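Local coordinates for macrolide export ATP-binding/permease protein macB (Actinobacillus actinomycetemcomitans, PDB 3FTJ) that probably serves as the ATP-driven inner-membrane transporter of a tripartite macrolide efflux system, this chain being its periplasmic region, at residues 17-21 / 32-36; 190-194 / 206-212. One frame throughout, in Å; residues are numbered along the deposited sequence.

Contact 1 of 2, residues 17-21 / 32-36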
loop_
_atom_site.group_PDB
_atom_site.type_symbol
_atom_site.label_atom_id
_atom_site.label_comp_id
_atom_site.label_asym_id
_atom_site.label_seq_id
_atom_site.Cartn_x
_atom_site.Cartn_y
_atom_site.Cartn_z
ATOM N N THR A 17 1.029 -5.553 8.048
ATOM C CA THR A 17 1.505 -5.475 6.671
ATOM C C THR A 17 2.438 -6.641 6.391
ATOM O O THR A 17 3.419 -6.855 7.106
ATOM C CB THR A 17 2.231 -4.140 6.390
ATOM O OG1 THR A 17 1.362 -3.044 6.709
ATOM C CG2 THR A 17 2.651 -4.041 4.914
ATOM N N ILE A 18 2.115 -7.402 5.354
ATOM C CA ILE A 18 2.921 -8.540 4.951
ATOM C C ILE A 18 3.857 -8.149 3.801
ATOM O O ILE A 18 3.414 -7.594 2.795
ATOM C CB ILE A 18 2.022 -9.701 4.530
ATOM C CG1 ILE A 18 0.955 -9.938 5.603
ATOM C CG2 ILE A 18 2.846 -10.957 4.298
ATOM C CD1 ILE A 18 -0.364 -10.386 5.060
ATOM N N PHE A 19 5.147 -8.437 3.968
ATOM C CA PHE A 19 6.184 -8.063 3.009
ATOM C C PHE A 19 6.913 -9.291 2.469
ATOM O O PHE A 19 7.065 -10.282 3.173
ATOM C CB PHE A 19 7.236 -7.182 3.686
ATOM C CG PHE A 19 6.753 -5.809 4.037
ATOM C CD1 PHE A 19 6.773 -4.794 3.101
ATOM C CD2 PHE A 19 6.297 -5.528 5.311
ATOM C CE1 PHE A 19 6.335 -3.528 3.420
ATOM C CE2 PHE A 19 5.862 -4.262 5.636
ATOM C CZ PHE A 19 5.884 -3.262 4.691
ATOM N N ASN A 20 7.394 -9.203 1.232
ATOM C CA ASN A 20 8.270 -10.230 0.682
ATOM C C ASN A 20 9.585 -10.277 1.438
ATOM O O ASN A 20 10.076 -9.246 1.895
ATOM C CB ASN A 20 8.559 -9.946 -0.792
ATOM C CG ASN A 20 7.310 -9.943 -1.634
ATOM O OD1 ASN A 20 6.969 -8.945 -2.256
ATOM N ND2 ASN A 20 6.606 -11.059 -1.638
ATOM N N GLY A 21 10.160 -11.467 1.559
ATOM C CA GLY A 21 11.489 -11.600 2.123
ATOM C C GLY A 21 11.501 -11.999 3.585
ATOM O O GLY A 21 10.509 -12.512 4.105
ATOM N N ILE A 32 12.644 -10.310 -4.265
ATOM C CA ILE A 32 11.899 -11.414 -4.852
ATOM C C ILE A 32 10.417 -11.289 -4.536
ATOM O O ILE A 32 10.020 -11.358 -3.376
ATOM C CB ILE A 32 12.377 -12.768 -4.308
ATOM C CG1 ILE A 32 13.899 -12.784 -4.159
ATOM C CG2 ILE A 32 11.869 -13.902 -5.197
ATOM C CD1 ILE A 32 14.624 -12.856 -5.471
ATOM N N GLN A 33 9.594 -11.122 -5.565
ATOM C CA GLN A 33 8.160 -10.950 -5.355
ATOM C C GLN A 33 7.400 -12.272 -5.353
ATOM O O GLN A 33 7.195 -12.865 -6.407
ATOM C CB GLN A 33 7.572 -10.075 -6.453
ATOM C CG GLN A 33 7.712 -8.609 -6.228
ATOM C CD GLN A 33 6.820 -7.814 -7.157
ATOM O OE1 GLN A 33 6.752 -8.082 -8.368
ATOM N NE2 GLN A 33 6.135 -6.825 -6.599
ATOM N N ASN A 34 6.957 -12.720 -4.180
ATOM C CA ASN A 34 6.164 -13.939 -4.099
ATOM C C ASN A 34 4.738 -13.693 -3.644
ATOM O O ASN A 34 3.858 -14.536 -3.842
ATOM C CB ASN A 34 6.858 -14.984 -3.230
ATOM C CG ASN A 34 7.930 -15.735 -3.983
ATOM O OD1 ASN A 34 9.048 -15.906 -3.499
ATOM N ND2 ASN A 34 7.595 -16.188 -5.184
ATOM N N LEU A 35 4.496 -12.529 -3.050
ATOM C CA LEU A 35 3.125 -12.146 -2.722
ATOM C C LEU A 35 2.343 -11.929 -4.019
ATOM O O LEU A 35 2.843 -11.291 -4.943
ATOM C CB LEU A 35 3.114 -10.875 -1.865
ATOM C CG LEU A 35 3.670 -11.057 -0.446
ATOM C CD1 LEU A 35 3.817 -9.726 0.276
ATOM C CD2 LEU A 35 2.773 -12.010 0.353
ATOM N N LYS A 36 1.125 -12.463 -4.079
ATOM C CA LYS A 36 0.278 -12.363 -5.267
ATOM C C LYS A 36 -1.096 -11.837 -4.919
ATOM O O LYS A 36 -1.555 -11.961 -3.786
ATOM C CB LYS A 36 0.079 -13.734 -5.924
ATOM C CG LYS A 36 1.287 -14.623 -5.977
ATOM C CD LYS A 36 0.897 -15.962 -6.543
ATOM C CE LYS A 36 2.080 -16.908 -6.655
ATOM N NZ LYS A 36 1.735 -18.138 -7.474
#
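L35 lays its branched end along the backbone of the strand at I18 and F19. Its CD1 methyl comes to 3.3 Å from the carbonyl O of I18. The same L35 CD1 is 3.8 Å from the backbone C of F19, while L35 CD2 touches the CG2 methyl of I18 at 4.1 Å, the two side chains crossing obliquely. With CG turned away from its own carbonyl carbon (chi1 -69°), L35 spreads both methyls over the strand, and a forked leucine suits a place where main chain and side chain must be covered together. N20 fills the other half of the contact. Its CB sits 3.3 Å from the carbonyl O of I32, and its amide reaches into the bend of the chain beside the backbone of N34 and L35, with CG of N20 4.0 Å from CG of L35. A short amide side chain fits a bend lined by main-chain atoms.

The strand belongs to the mixed sheet of the MacB-like periplasmic core domain, where 15-20 runs antiparallel to both 175-180 and 206-209; segment 32-36 is the irregular link between helices 27-31 and 37-44. I18 continues the apolar layer toward L193 and L197 of helix 186-201, whereas F19 points to the far side, where its ring meets F207. The link is fixed in turn by a backbone hydrogen bond between L35 and I173 and by R172, which donates to the carbonyl O of Q33. Just beyond, K36 occupies the N-cap position of helix 37-44, and its backbone N is bonded to the carboxylate of D39.

Contact 2 of 2, residues 190-194 / 206-212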
loop_
_atom_site.group_PDB
_atom_site.type_symbol
_atom_site.label_atom_id
_atom_site.label_comp_id
_atom_site.label_asym_id
_atom_site.label_seq_id
_atom_site.Cartn_x
_atom_site.Cartn_y
_atom_site.Cartn_z
ATOM N N GLU A 190 -2.282 -13.009 13.762
ATOM C CA GLU A 190 -0.980 -13.077 13.109
ATOM C C GLU A 190 -0.644 -14.525 12.799
ATOM O O GLU A 190 -0.225 -14.845 11.690
ATOM C CB GLU A 190 0.122 -12.448 13.967
ATOM C CG GLU A 190 1.519 -12.659 13.399
ATOM C CD GLU A 190 2.570 -11.778 14.057
ATOM O OE1 GLU A 190 2.192 -10.770 14.696
ATOM O OE2 GLU A 190 3.773 -12.098 13.932
ATOM N N LYS A 191 -0.852 -15.404 13.777
ATOM C CA LYS A 191 -0.505 -16.812 13.623
ATOM C C LYS A 191 -1.294 -17.493 12.511
ATOM O O LYS A 191 -0.724 -18.234 11.716
ATOM C CB LYS A 191 -0.708 -17.573 14.936
ATOM C CG LYS A 191 0.318 -17.243 16.009
ATOM C CD LYS A 191 0.060 -18.034 17.286
ATOM C CE LYS A 191 0.130 -19.542 17.038
ATOM N NZ LYS A 191 -0.225 -20.339 18.262
ATOM N N SER A 192 -2.604 -17.270 12.477
ATOM C CA SER A 192 -3.443 -17.857 11.431
ATOM C C SER A 192 -2.997 -17.351 10.062
ATOM O O SER A 192 -2.894 -18.108 9.098
ATOM C CB SER A 192 -4.910 -17.482 11.644
ATOM O OG SER A 192 -5.317 -17.701 12.982
ATOM N N LEU A 193 -2.742 -16.052 9.997
ATOM C CA LEU A 193 -2.343 -15.385 8.774
ATOM C C LEU A 193 -1.013 -15.952 8.280
ATOM O O LEU A 193 -0.847 -16.238 7.096
ATOM C CB LEU A 193 -2.231 -13.890 9.058
ATOM C CG LEU A 193 -2.308 -12.902 7.910
ATOM C CD1 LEU A 193 -2.433 -11.495 8.477
ATOM C CD2 LEU A 193 -1.074 -13.034 7.051
ATOM N N THR A 194 -0.069 -16.118 9.204
ATOM C CA THR A 194 1.230 -16.708 8.896
ATOM C C THR A 194 1.091 -18.135 8.398
ATOM O O THR A 194 1.702 -18.522 7.407
ATOM C CB THR A 194 2.140 -16.729 10.120
ATOM O OG1 THR A 194 2.405 -15.387 10.540
ATOM C CG2 THR A 194 3.456 -17.431 9.794
ATOM N N PHE A 206 8.116 -14.526 3.613
ATOM C CA PHE A 206 7.470 -13.236 3.828
ATOM C C PHE A 206 7.631 -12.931 5.297
ATOM O O PHE A 206 7.986 -13.811 6.078
ATOM C CB PHE A 206 5.975 -13.333 3.509
ATOM C CG PHE A 206 5.260 -14.384 4.313
ATOM C CD1 PHE A 206 4.737 -14.086 5.566
ATOM C CD2 PHE A 206 5.132 -15.673 3.827
ATOM C CE1 PHE A 206 4.084 -15.059 6.319
ATOM C CE2 PHE A 206 4.487 -16.654 4.569
ATOM C CZ PHE A 206 3.962 -16.347 5.823
ATOM N N PHE A 207 7.365 -11.693 5.685
ATOM C CA PHE A 207 7.368 -11.353 7.101
ATOM C C PHE A 207 6.260 -10.356 7.380
ATOM O O PHE A 207 5.779 -9.681 6.468
ATOM C CB PHE A 207 8.731 -10.823 7.553
ATOM C CG PHE A 207 9.181 -9.577 6.838
ATOM C CD1 PHE A 207 9.111 -8.340 7.462
ATOM C CD2 PHE A 207 9.696 -9.644 5.552
ATOM C CE1 PHE A 207 9.536 -7.192 6.813
ATOM C CE2 PHE A 207 10.128 -8.495 4.896
ATOM C CZ PHE A 207 10.047 -7.271 5.528
ATOM N N ILE A 208 5.846 -10.281 8.639
ATOM C CA ILE A 208 4.706 -9.461 9.018
ATOM C C ILE A 208 5.143 -8.326 9.930
ATOM O O ILE A 208 5.920 -8.527 10.864
ATOM C CB ILE A 208 3.624 -10.316 9.699
ATOM C CG1 ILE A 208 3.184 -11.447 8.762
ATOM C CG2 ILE A 208 2.436 -9.456 10.109
ATOM C CD1 ILE A 208 1.928 -12.167 9.214
ATOM N N MET A 209 4.655 -7.127 9.627
ATOM C CA MET A 209 4.939 -5.937 10.414
ATOM C C MET A 209 3.661 -5.510 11.113
ATOM O O MET A 209 2.634 -5.317 10.472
ATOM C CB MET A 209 5.390 -4.788 9.514
ATOM C CG MET A 209 6.665 -5.020 8.742
ATOM S SD MET A 209 8.115 -4.492 9.665
ATOM C CE MET A 209 8.742 -6.061 10.259
ATOM N N ASN A 210 3.735 -5.359 12.429
ATOM C CA ASN A 210 2.621 -4.848 13.215
ATOM C C ASN A 210 3.122 -4.276 14.532
ATOM O O ASN A 210 4.331 -4.167 14.748
ATOM C CB ASN A 210 1.581 -5.945 13.462
ATOM C CG ASN A 210 2.190 -7.207 14.026
ATOM O OD1 ASN A 210 3.250 -7.175 14.647
ATOM N ND2 ASN A 210 1.518 -8.329 13.819
ATOM N N SER A 211 2.193 -3.915 15.410
ATOM C CA SER A 211 2.543 -3.396 16.730
ATOM C C SER A 211 3.511 -4.331 17.455
ATOM O O SER A 211 4.539 -3.896 17.975
ATOM C CB SER A 211 1.284 -3.195 17.569
ATOM O OG SER A 211 1.584 -2.490 18.758
ATOM N N ASP A 212 3.185 -5.619 17.474
ATOM C CA ASP A 212 4.034 -6.604 18.135
ATOM C C ASP A 212 5.472 -6.597 17.607
ATOM O O ASP A 212 6.422 -6.725 18.381
ATOM C CB ASP A 212 3.441 -8.006 18.009
ATOM C CG ASP A 212 4.251 -9.046 18.759
ATOM O OD1 ASP A 212 4.332 -8.947 20.007
ATOM O OD2 ASP A 212 4.810 -9.957 18.100
HETATM O O HOH W 1 5.108 -9.362 14.930
#
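Helix residues 190-194 pass over strand 206-209 with their axes 10.1 Å apart at closest approach and running nearly antiparallel, at 159°, so that E190 faces I208 and N210 while T194 faces F206. The polar end of the contact is a hydrogen bond from N210 ND2 to E190 OE1, 2.7 Å long and almost straight (170° at the hydrogen). The carboxylate oxygen lies in the amide plane of N210, but the donor reaches it from well above the plane of the carboxylate. With CG opposite its backbone N (chi1 173°), the long, extended glutamate chain carries the carboxylate from the helix across to N210. A water lies within hydrogen-bonding distance of N210 OD1 (2.9 Å) and E190 OE2 (3.2 Å) and may link the two groups. D212 brings another carboxylate, its OD2 4.4 Å from E190 OE1, which would probably raise the pKa of one of them slightly, although the N210 donor partly offsets the charge on E190.

The rest of the contact is mostly apolar, and I208 and F206 suit it as apolar residues turned to the helix. The CD1 methyl of I208 meets L193 CD2 at 3.8 Å and, on another side, T194 OG1 at 3.5 Å. That hydroxyl donates its hydrogen, from well above the carbonyl plane, to E190 O, which also accepts T194 N; its oxygen packs against the methyl. The F206 ring edge, through CZ, approaches the carbonyl O of T194.

N210's amide serves twice: ND2 binds E190, and OD1 caps the backbone N of T213, starting helix 211-219. Helix 186-201 covers one face of the sheet, E190 touching M16 and L193 touching I18 on adjacent strand 15-20, while helix 211-219 leads onward from the strand's end.

How the contacts relate
Contacts 1 and 2 have centres about 12 Å apart and share the sheet of the periplasmic core domain, in which strands 15-20 and 206-209 are antiparallel neighbours. They are joined directly by probable backbone hydrogen bonds, T17 O to M209 N at 2.8 Å and F19 N to F207 O at 2.9 Å. Along the chain they come in series: contact 1 closes near the start, and contact 2 forms near the end. Strand 175-180, helix 186-201 and strand 206-209 make a split beta-alpha-beta crossover, with strand 15-20 inserted between the two parallel strands. The first and last strands of this periplasmic region are thereby knit together.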